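Local coordinates for NAD-dependent epimerase/dehydratase (Veillonella parvula DSM 2008, PDB 3R6D), which probably binds a nicotinamide adenine dinucleotide cofactor through its Rossmann-type domain, as expected of a putative NAD-dependent epimerase/dehydratase, at residues L26-G37 with I48-G59. Sequence-based numbering, arbitrary orientation.
Sequences LTYTDMHITLYG and IIDHERVTVIEG
R53 lays its aliphatic chain across H32, with R53 CG over the centre of the imidazole face in a CH-pi contact, 4.0 Å from the ring centroid. A bend at chi3 (-70°) then carries the guanidinium into the turn between helix 22-28 and strand 33-37. There R53 NH2 donates to L26 O at 2.8 Å, in the carbonyl plane and on a lone pair. R53 NH1 donates to M31 O at 2.9 Å, with both acceptors near the guanidinium plane. L26 CD2 covers one guanidinium face. Without the guanidinium, as with an alanine here, L26 O and M31 O would probably lose these donors and the turn would be freer to move.

L26 CD2 also rests over the H51 ring, 3.7 Å from its centroid. H51 ND1 accepts the backbone N-H of R53 in the ring plane, which fixes how the imidazole is turned. L26 CD1 meets V54 CG2. V54 CG1 packs on L35 CD1 at 3.7 Å, and I48 and I49 close round the same leucine methyl.

Beyond R53 the two strands run parallel, from the bond I33 N to R53 O through to G59 N and G37 O. A water bridges I33 O and T55 OG1. On the T34 and Y36 face, T34 CG2 touches I57 CD1 at 3.7 Å. G59 O lies over one face of the Y36 ring, offset toward the rim, and the Y36 hydroxyl is hydrogen-bonded to S60 O. The backbone angles of G37 and G59 call for glycine. Strand 8-11 flanks strand 33-37 on its other edge. Strands 33-37 and 54-58, joined through short helices, form a right-handed beta-alpha-beta crossover in the parallel sheet of a Rossmann fold.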
ATOM      1  N   LEU A  26      -5.701  13.540   6.221  1.00 10.40           N
ATOM      2  CA  LEU A  26      -5.825  14.946   6.561  1.00 11.40           C
ATOM      3  C   LEU A  26      -7.220  15.263   7.084  1.00 11.86           C
ATOM      4  O   LEU A  26      -7.345  16.009   8.058  1.00 13.47           O
ATOM      5  CB  LEU A  26      -5.495  15.821   5.346  1.00 11.18           C
ATOM      6  CG  LEU A  26      -4.018  15.785   4.904  1.00 11.57           C
ATOM      7  CD1 LEU A  26      -3.851  16.474   3.577  1.00 12.24           C
ATOM      8  CD2 LEU A  26      -3.138  16.413   6.009  1.00 13.23           C
ATOM      9  N   THR A  27      -8.253  14.732   6.434  1.00 11.95           N
ATOM     10  CA  THR A  27      -9.632  15.067   6.796  1.00 12.69           C
ATOM     11  C   THR A  27     -10.047  14.430   8.122  1.00 13.59           C
ATOM     12  O   THR A  27     -10.729  15.077   8.941  1.00 14.59           O
ATOM     13  CB  THR A  27     -10.586  14.641   5.685  1.00 12.76           C
ATOM     14  OG1 THR A  27     -10.230  15.379   4.511  1.00 13.45           O
ATOM     15  CG2 THR A  27     -12.039  14.960   6.041  1.00 15.47           C
ATOM     16  N   TYR A  28      -9.620  13.190   8.373  1.00 13.06           N
ATOM     17  CA  TYR A  28     -10.223  12.368   9.398  1.00 13.73           C
ATOM     18  C   TYR A  28      -9.274  12.004  10.536  1.00 14.17           C
ATOM     19  O   TYR A  28      -9.683  11.250  11.420  1.00 15.10           O
ATOM     20  CB  TYR A  28     -10.830  11.057   8.807  1.00 13.63           C
ATOM     21  CG  TYR A  28     -11.973  11.365   7.862  1.00 14.83           C
ATOM     22  CD1 TYR A  28     -13.194  11.888   8.346  1.00 16.51           C
ATOM     23  CD2 TYR A  28     -11.832  11.192   6.495  1.00 15.83           C
ATOM     24  CE1 TYR A  28     -14.228  12.198   7.481  1.00 19.50           C
ATOM     25  CE2 TYR A  28     -12.897  11.461   5.619  1.00 18.37           C
ATOM     26  CZ  TYR A  28     -14.080  11.980   6.128  1.00 19.85           C
ATOM     27  OH  TYR A  28     -15.133  12.287   5.266  1.00 24.87           O
ATOM     28  N   THR A  29      -8.035  12.506  10.501  1.00 13.40           N
ATOM     29  CA  THR A  29      -7.102  12.310  11.615  1.00 14.12           C
ATOM     30  C   THR A  29      -6.288  13.577  11.865  1.00 14.21           C
ATOM     31  O   THR A  29      -6.346  14.523  11.078  1.00 14.35           O
ATOM     32  CB  THR A  29      -6.092  11.141  11.329  1.00 13.30           C
ATOM     33  OG1 THR A  29      -5.012  11.611  10.522  1.00 12.76           O
ATOM     34  CG2 THR A  29      -6.739   9.920  10.710  1.00 13.68           C
ATOM     35  N   ASP A  30      -5.510  13.610  12.946  0.50 14.60           N
ATOM     36  CA  ASP A  30      -4.573  14.726  13.126  0.50 15.37           C
ATOM     37  C   ASP A  30      -3.133  14.278  12.819  0.50 14.48           C
ATOM     38  O   ASP A  30      -2.187  14.856  13.332  0.50 14.75           O
ATOM     39  CB  ASP A  30      -4.692  15.356  14.532  0.50 16.75           C
ATOM     40  CG  ASP A  30      -4.149  16.784  14.599  0.50 19.03           C
ATOM     41  OD1 ASP A  30      -4.385  17.606  13.683  0.50 21.02           O
ATOM     42  OD2 ASP A  30      -3.509  17.110  15.621  0.50 22.22           O
HETATM   43  N   MSE A  31      -2.967  13.255  11.974  1.00 12.95           N
HETATM   44  CA  MSE A  31      -1.630  12.781  11.632  1.00 12.70           C
HETATM   45  C   MSE A  31      -0.825  13.818  10.878  1.00 12.54           C
HETATM   46  O   MSE A  31      -1.361  14.633  10.112  1.00 13.76           O
HETATM   47  CB  MSE A  31      -1.696  11.477  10.829  1.00 12.71           C
HETATM   48  CG  MSE A  31      -2.287  10.321  11.650  1.00 13.54           C
HETATM   49 SE   MSE A  31      -2.363   8.627  10.756  0.75 15.23          SE
HETATM   50  CE  MSE A  31      -0.705   8.461  10.658  1.00 16.70           C
ATOM     51  N   HIS A  32       0.478  13.755  11.084  1.00 12.41           N
ATOM     52  CA  HIS A  32       1.436  14.567  10.370  1.00 12.19           C
ATOM     53  C   HIS A  32       2.077  13.693   9.300  1.00 12.33           C
ATOM     54  O   HIS A  32       2.584  12.603   9.597  1.00 12.29           O
ATOM     55  CB  HIS A  32       2.468  15.091  11.344  1.00 13.39           C
ATOM     56  CG  HIS A  32       1.960  16.193  12.214  1.00 15.35           C
ATOM     57  ND1 HIS A  32       0.879  16.085  13.072  1.00 17.84           N
ATOM     58  CD2 HIS A  32       2.364  17.477  12.290  1.00 18.00           C
ATOM     59  CE1 HIS A  32       0.697  17.249  13.690  1.00 16.30           C
ATOM     60  NE2 HIS A  32       1.586  18.104  13.236  1.00 21.09           N
ATOM     61  N   ILE A  33       2.053  14.176   8.063  1.00 11.21           N
ATOM     62  CA  ILE A  33       2.330  13.348   6.903  1.00 10.53           C
ATOM     63  C   ILE A  33       3.566  13.863   6.173  1.00 10.01           C
ATOM     64  O   ILE A  33       3.645  15.046   5.815  1.00 11.29           O
ATOM     65  CB  ILE A  33       1.127  13.335   5.940  1.00 10.43           C
ATOM     66  CG1 ILE A  33      -0.146  12.890   6.662  1.00 10.77           C
ATOM     67  CG2 ILE A  33       1.402  12.457   4.732  1.00 11.87           C
ATOM     68  CD1 ILE A  33      -1.453  13.008   5.882  1.00 13.53           C
ATOM     69  N   THR A  34       4.493  12.959   5.877  1.00  9.99           N
ATOM     70  CA  THR A  34       5.630  13.266   5.020  1.00 10.07           C
ATOM     71  C   THR A  34       5.475  12.506   3.721  1.00  9.62           C
ATOM     72  O   THR A  34       5.244  11.285   3.746  1.00 10.79           O
ATOM     73  CB  THR A  34       6.929  12.892   5.724  1.00 10.22           C
ATOM     74  OG1 THR A  34       7.039  13.682   6.906  1.00 12.63           O
ATOM     75  CG2 THR A  34       8.137  13.115   4.864  1.00 12.20           C
ATOM     76  N   LEU A  35       5.558  13.227   2.611  1.00 10.36           N
ATOM     77  CA  LEU A  35       5.466  12.650   1.272  1.00  9.83           C
ATOM     78  C   LEU A  35       6.852  12.652   0.630  1.00 10.80           C
ATOM     79  O   LEU A  35       7.486  13.714   0.578  1.00 12.00           O
ATOM     80  CB  LEU A  35       4.504  13.470   0.398  1.00 10.90           C
ATOM     81  CG  LEU A  35       3.101  13.645   0.985  1.00  9.98           C
ATOM     82  CD1 LEU A  35       2.238  14.491   0.022  1.00 12.29           C
ATOM     83  CD2 LEU A  35       2.402  12.323   1.274  1.00 10.92           C
ATOM     84  N   TYR A  36       7.338  11.483   0.168  1.00 10.20           N
ATOM     85  CA  TYR A  36       8.662  11.381  -0.457  1.00 11.69           C
ATOM     86  C   TYR A  36       8.508  11.082  -1.918  1.00 11.62           C
ATOM     87  O   TYR A  36       7.749  10.163  -2.288  1.00 13.16           O
ATOM     88  CB  TYR A  36       9.406  10.224   0.183  1.00 11.83           C
ATOM     89  CG  TYR A  36      10.835  10.067  -0.307  1.00 12.22           C
ATOM     90  CD1 TYR A  36      11.802  11.017   0.019  1.00 11.80           C
ATOM     91  CD2 TYR A  36      11.223   8.979  -1.094  1.00 11.60           C
ATOM     92  CE1 TYR A  36      13.141  10.872  -0.405  1.00 13.66           C
ATOM     93  CE2 TYR A  36      12.557   8.838  -1.530  1.00 11.95           C
ATOM     94  CZ  TYR A  36      13.502   9.796  -1.185  1.00 12.68           C
ATOM     95  OH  TYR A  36      14.827   9.678  -1.556  1.00 13.54           O
ATOM     96  N   GLY A  37       9.225  11.812  -2.773  1.00 11.77           N
ATOM     97  CA  GLY A  37       9.173  11.487  -4.206  1.00 12.36           C
ATOM     98  C   GLY A  37       9.670  12.622  -5.065  1.00 11.84           C
ATOM     99  O   GLY A  37      10.322  13.563  -4.580  1.00 12.37           O
ATOM    100  N   ILE A  48      -3.756  19.160  -0.957  1.00 13.93           N
ATOM    101  CA  ILE A  48      -2.845  18.339  -0.163  1.00 13.30           C
ATOM    102  C   ILE A  48      -1.520  19.093   0.104  1.00 12.05           C
ATOM    103  O   ILE A  48      -1.099  19.237   1.262  1.00 12.14           O
ATOM    104  CB  ILE A  48      -2.599  17.000  -0.892  1.00 13.23           C
ATOM    105  CG1 ILE A  48      -3.896  16.169  -0.945  1.00 16.11           C
ATOM    106  CG2 ILE A  48      -1.477  16.206  -0.198  1.00 12.83           C
ATOM    107  CD1 ILE A  48      -3.778  14.797  -1.580  1.00 17.53           C
ATOM    108  N   ILE A  49      -0.843  19.521  -0.963  1.00 12.43           N
ATOM    109  CA  ILE A  49       0.497  20.079  -0.845  1.00 13.93           C
ATOM    110  C   ILE A  49       0.493  21.338   0.026  1.00 13.84           C
ATOM    111  O   ILE A  49       1.485  21.600   0.732  1.00 14.62           O
ATOM    112  CB  ILE A  49       1.124  20.296  -2.267  1.00 14.73           C
ATOM    113  CG1 ILE A  49       1.343  18.928  -2.975  1.00 15.28           C
ATOM    114  CG2 ILE A  49       2.390  21.201  -2.220  1.00 17.55           C
ATOM    115  CD1 ILE A  49       2.375  18.011  -2.335  1.00 18.52           C
ATOM    116  N   ASP A  50      -0.580  22.143  -0.021  1.00 13.62           N
ATOM    117  CA  ASP A  50      -0.653  23.386   0.739  1.00 13.90           C
ATOM    118  C   ASP A  50      -1.041  23.155   2.201  1.00 14.29           C
ATOM    119  O   ASP A  50      -1.080  24.114   2.974  1.00 16.14           O
ATOM    120  CB  ASP A  50      -1.672  24.361   0.127  1.00 14.00           C
ATOM    121  CG  ASP A  50      -1.295  24.861  -1.263  1.00 15.13           C
ATOM    122  OD1 ASP A  50      -0.210  24.520  -1.827  1.00 15.45           O
ATOM    123  OD2 ASP A  50      -2.154  25.602  -1.821  1.00 14.39           O
ATOM    124  N   HIS A  51      -1.335  21.918   2.598  1.00 14.24           N
ATOM    125  CA  HIS A  51      -1.853  21.686   3.957  1.00 13.81           C
ATOM    126  C   HIS A  51      -0.705  21.722   4.976  1.00 14.02           C
ATOM    127  O   HIS A  51       0.371  21.161   4.735  1.00 13.97           O
ATOM    128  CB  HIS A  51      -2.538  20.306   4.009  1.00 13.26           C
ATOM    129  CG  HIS A  51      -3.372  20.103   5.235  1.00 12.68           C
ATOM    130  ND1 HIS A  51      -2.841  19.993   6.512  1.00 13.86           N
ATOM    131  CD2 HIS A  51      -4.716  20.061   5.378  1.00 13.72           C
ATOM    132  CE1 HIS A  51      -3.834  19.859   7.380  1.00 14.50           C
ATOM    133  NE2 HIS A  51      -4.983  19.883   6.714  1.00 14.44           N
ATOM    134  N   GLU A  52      -0.946  22.361   6.116  1.00 15.49           N
ATOM    135  CA  GLU A  52       0.106  22.517   7.150  1.00 17.00           C
ATOM    136  C   GLU A  52       0.659  21.185   7.710  1.00 15.89           C
ATOM    137  O   GLU A  52       1.794  21.155   8.245  1.00 18.22           O
ATOM    138  CB  GLU A  52      -0.384  23.392   8.307  1.00 19.45           C
ATOM    139  CG  GLU A  52      -1.550  22.820   9.054  1.00 23.71           C
ATOM    140  CD  GLU A  52      -2.009  23.687  10.217  1.00 31.92           C
ATOM    141  OE1 GLU A  52      -1.433  24.791  10.441  1.00 35.97           O
ATOM    142  OE2 GLU A  52      -2.952  23.253  10.920  1.00 35.96           O
ATOM    143  N   ARG A  53      -0.128  20.115   7.630  1.00 14.39           N
ATOM    144  CA  ARG A  53       0.334  18.829   8.156  1.00 14.04           C
ATOM    145  C   ARG A  53       1.049  17.971   7.112  1.00 13.11           C
ATOM    146  O   ARG A  53       1.375  16.813   7.379  1.00 14.58           O
ATOM    147  CB  ARG A  53      -0.809  18.081   8.840  1.00 13.22           C
ATOM    148  CG  ARG A  53      -1.040  18.582  10.267  1.00 14.79           C
ATOM    149  CD  ARG A  53      -2.105  17.772  11.002  1.00 15.25           C
ATOM    150  NE  ARG A  53      -3.469  17.986  10.496  1.00 14.58           N
ATOM    151  CZ  ARG A  53      -4.305  17.080   9.977  1.00 15.22           C
ATOM    152  NH1 ARG A  53      -3.957  15.788   9.787  1.00 15.23           N
ATOM    153  NH2 ARG A  53      -5.521  17.485   9.621  1.00 14.33           N
ATOM    154  N   VAL A  54       1.359  18.524   5.941  1.00 12.07           N
ATOM    155  CA  VAL A  54       2.053  17.824   4.875  1.00 11.63           C
ATOM    156  C   VAL A  54       3.436  18.433   4.653  1.00 12.32           C
ATOM    157  O   VAL A  54       3.558  19.651   4.498  1.00 13.68           O
ATOM    158  CB  VAL A  54       1.249  17.891   3.555  1.00 11.91           C
ATOM    159  CG1 VAL A  54       2.008  17.262   2.405  1.00 13.41           C
ATOM    160  CG2 VAL A  54      -0.106  17.185   3.752  1.00 12.73           C
ATOM    161  N   THR A  55       4.455  17.576   4.642  1.00 12.11           N
ATOM    162  CA  THR A  55       5.824  17.940   4.356  1.00 12.88           C
ATOM    163  C   THR A  55       6.255  17.135   3.148  1.00 12.40           C
ATOM    164  O   THR A  55       6.041  15.926   3.133  1.00 13.13           O
ATOM    165  CB  THR A  55       6.721  17.595   5.551  1.00 13.85           C
ATOM    166  OG1 THR A  55       6.245  18.297   6.708  1.00 15.89           O
ATOM    167  CG2 THR A  55       8.167  17.957   5.273  1.00 15.39           C
ATOM    168  N   VAL A  56       6.859  17.779   2.152  1.00 13.04           N
ATOM    169  CA  VAL A  56       7.415  17.101   0.960  1.00 12.91           C
ATOM    170  C   VAL A  56       8.926  16.997   1.070  1.00 12.45           C
ATOM    171  O   VAL A  56       9.585  18.019   1.378  1.00 13.71           O
ATOM    172  CB  VAL A  56       7.096  17.880  -0.352  1.00 14.32           C
ATOM    173  CG1 VAL A  56       7.873  17.301  -1.574  1.00 15.83           C
ATOM    174  CG2 VAL A  56       5.598  17.878  -0.603  1.00 16.36           C
ATOM    175  N   ILE A  57       9.480  15.815   0.780  1.00 12.14           N
ATOM    176  CA  ILE A  57      10.923  15.612   0.699  1.00 13.24           C
ATOM    177  C   ILE A  57      11.247  15.021  -0.663  1.00 12.98           C
ATOM    178  O   ILE A  57      10.678  13.997  -1.057  1.00 13.82           O
ATOM    179  CB  ILE A  57      11.446  14.710   1.837  1.00 14.15           C
ATOM    180  CG1 ILE A  57      11.146  15.376   3.200  1.00 15.82           C
ATOM    181  CG2 ILE A  57      12.945  14.377   1.623  1.00 14.76           C
ATOM    182  CD1 ILE A  57      11.498  14.570   4.405  1.00 18.38           C
ATOM    183  N   GLU A  58      12.147  15.680  -1.377  1.00 13.89           N
ATOM    184  CA  GLU A  58      12.588  15.276  -2.722  1.00 14.44           C
ATOM    185  C   GLU A  58      13.502  14.077  -2.701  1.00 13.74           C
ATOM    186  O   GLU A  58      14.408  13.998  -1.865  1.00 14.33           O
ATOM    187  CB  GLU A  58      13.372  16.487  -3.323  1.00 16.26           C
ATOM    188  CG  GLU A  58      13.995  16.278  -4.704  1.00 17.66           C
ATOM    189  CD  GLU A  58      15.357  15.593  -4.718  1.00 15.63           C
ATOM    190  OE1 GLU A  58      16.328  16.009  -4.017  1.00 17.97           O
ATOM    191  OE2 GLU A  58      15.496  14.648  -5.522  1.00 16.93           O
ATOM    192  N   GLY A  59      13.277  13.135  -3.617  1.00 13.60           N
ATOM    193  CA  GLY A  59      14.214  12.066  -3.850  1.00 14.24           C
ATOM    194  C   GLY A  59      13.581  10.848  -4.480  1.00 13.20           C
ATOM    195  O   GLY A  59      12.374  10.797  -4.754  1.00 13.00           O
TER
HETATM  196  O   HOH W   1       4.312  16.981   8.067  1.00 14.60           O